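Local coordinates for uncharacterized protein (Staphylococcus aureus, PDB 4YBV) that probably hydrolyses thioesters as a member of the hot-dog-fold thioesterase superfamily, at residues V23-P28 with E50-L55. The protein carries 1 engineered substitution. Numbering follows the deposited sequence.
Sequences VVISMP and ETACSL
Thr51 OG1 takes part in two hydrogen bonds, one within its own helix to the carbonyl oxygen of Ala47, one turn back, and one across the subunit interface to NE2 of His41 of the second subunit. These bonds fix the rotation of the side chain, with the hydroxyl beside the backbone N (chi1 -58°), and its methyl, Thr51 CG2, lies 3.9 Å from Ile25 CD1 on the strand. That CD1 is the hub of the contact. The Ile25 chain runs fully extended to its end (chi2 -176°), carrying the methyl up against the helix between Thr51, Ala52 and Leu55. Ile25 CD1 presses on the helix backbone itself, 3.5 Å from Ala52 CA, and stands 3.8 Å from Ala52 CB. Leu55 meets it crosswise, the two side chains roughly perpendicular, with Leu55 CD1 only 3.4 Å from Ile25 CD1; both of the closest approaches are tighter than ordinary van der Waals contact. Ile15, on the neighbouring strand 14-19, touches Ile25 and Leu55 as well. This is the core of the hot-dog fold, in which the long helix 42-60 is the sausage and the antiparallel sheet the bun, here with strand and helix segments running broadly antiparallel, 145° between their directions, and their axes approaching to 8.1 Å. Two residues back along the strand, Val23 points the same way and packs against the carbonyl oxygen of Ala52, with Val23 CB, CG1 and CG2 all within about 3.9 Å of Ala52 O. Val23 CG1 also makes a looser contact, 4.3 Å from Ala52 CB. Backbone bonds tie Val23 to Ala90 and Ile25 to Ala88, while the Ala52 side chain also touches Ala90 on strand 85-95.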
loop_
_atom_site.group_PDB
_atom_site.type_symbol
_atom_site.label_atom_id
_atom_site.label_comp_id
_atom_site.label_asym_id
_atom_site.label_seq_id
_atom_site.Cartn_x
_atom_site.Cartn_y
_atom_site.Cartn_z
ATOM N N VAL A 23 12.454 10.724 13.486
ATOM C CA VAL A 23 12.181 10.074 14.766
ATOM C C VAL A 23 12.796 8.678 14.817
ATOM O O VAL A 23 12.641 7.872 13.912
ATOM C CB VAL A 23 10.669 9.984 15.038
ATOM C CG1 VAL A 23 10.419 9.268 16.366
ATOM C CG2 VAL A 23 10.079 11.365 15.079
ATOM N N VAL A 24 13.508 8.391 15.883
ATOM C CA VAL A 24 14.076 7.075 16.057
ATOM C C VAL A 24 13.475 6.531 17.350
ATOM O O VAL A 24 13.702 7.100 18.428
ATOM C CB VAL A 24 15.652 7.127 16.099
ATOM C CG1 VAL A 24 16.260 5.726 16.132
ATOM C CG2 VAL A 24 16.187 7.924 14.888
ATOM N N ILE A 25 12.680 5.463 17.236
ATOM C CA ILE A 25 12.086 4.773 18.408
ATOM C C ILE A 25 12.383 3.303 18.401
ATOM O O ILE A 25 12.298 2.674 17.363
ATOM C CB ILE A 25 10.548 4.856 18.432
ATOM C CG1 ILE A 25 10.057 6.173 17.927
ATOM C CG2 ILE A 25 10.010 4.600 19.807
ATOM C CD1 ILE A 25 8.574 6.236 18.068
ATOM N N SER A 26 12.655 2.723 19.554
ATOM C CA SER A 26 12.966 1.306 19.601
ATOM C C SER A 26 12.142 0.586 20.671
ATOM O O SER A 26 11.471 1.224 21.503
ATOM C CB SER A 26 14.477 1.087 19.867
ATOM O OG SER A 26 14.874 1.710 21.067
ATOM N N MET A 27 12.199 -0.737 20.654
ATOM C CA MET A 27 11.477 -1.531 21.652
ATOM C C MET A 27 12.072 -2.909 21.702
ATOM O O MET A 27 12.644 -3.358 20.704
ATOM C CB MET A 27 9.967 -1.589 21.324
ATOM C CG MET A 27 9.636 -2.474 20.127
ATOM S SD MET A 27 7.864 -2.415 19.660
ATOM C CE MET A 27 7.795 -3.717 18.486
ATOM N N PRO A 28 11.974 -3.586 22.868
ATOM C CA PRO A 28 12.484 -4.960 23.025
ATOM C C PRO A 28 11.592 -6.014 22.366
ATOM O O PRO A 28 10.380 -5.913 22.426
ATOM C CB PRO A 28 12.488 -5.170 24.543
ATOM C CG PRO A 28 11.411 -4.265 25.062
ATOM C CD PRO A 28 11.451 -3.043 24.138
ATOM N N GLU A 50 4.005 3.293 12.948
ATOM C CA GLU A 50 2.940 4.294 12.989
ATOM C C GLU A 50 3.150 5.257 14.159
ATOM O O GLU A 50 2.938 6.479 14.011
ATOM C CB GLU A 50 1.540 3.661 13.076
ATOM C CG GLU A 50 0.451 4.734 13.067
ATOM C CD GLU A 50 -0.908 4.262 12.530
ATOM O OE1 GLU A 50 -1.010 3.157 11.960
ATOM O OE2 GLU A 50 -1.893 5.006 12.695
ATOM N N THR A 51 3.585 4.714 15.302
ATOM C CA THR A 51 3.936 5.562 16.451
ATOM C C THR A 51 5.027 6.576 16.050
ATOM O O THR A 51 4.937 7.764 16.367
ATOM C CB THR A 51 4.421 4.728 17.646
ATOM O OG1 THR A 51 3.382 3.789 18.022
ATOM C CG2 THR A 51 4.760 5.640 18.828
ATOM N N ALA A 52 6.033 6.095 15.327
ATOM C CA ALA A 52 7.166 6.951 14.959
ATOM C C ALA A 52 6.695 8.092 14.081
ATOM O O ALA A 52 7.053 9.258 14.332
ATOM C CB ALA A 52 8.285 6.130 14.274
ATOM N N CYS A 53 5.863 7.831 13.062
ATOM C CA CYS A 53 5.564 9.013 12.264
ATOM C C CYS A 53 4.434 9.876 12.855
ATOM O O CYS A 53 4.366 11.072 12.575
ATOM C CB CYS A 53 5.288 8.675 10.800
ATOM S SG CYS A 53 4.335 7.294 10.409
ATOM N N SER A 54 3.602 9.310 13.718
ATOM C CA SER A 54 2.691 10.119 14.539
ATOM C C SER A 54 3.458 11.135 15.449
ATOM O O SER A 54 3.149 12.346 15.471
ATOM C CB SER A 54 1.810 9.182 15.389
ATOM O OG SER A 54 0.880 9.901 16.177
ATOM N N LEU A 55 4.456 10.634 16.187
ATOM C CA LEU A 55 5.334 11.498 16.977
ATOM C C LEU A 55 6.025 12.556 16.100
ATOM O O LEU A 55 6.079 13.730 16.467
ATOM C CB LEU A 55 6.373 10.665 17.711
ATOM C CG LEU A 55 5.792 9.779 18.806
ATOM C CD1 LEU A 55 6.815 8.802 19.317
ATOM C CD2 LEU A 55 5.207 10.597 19.951
#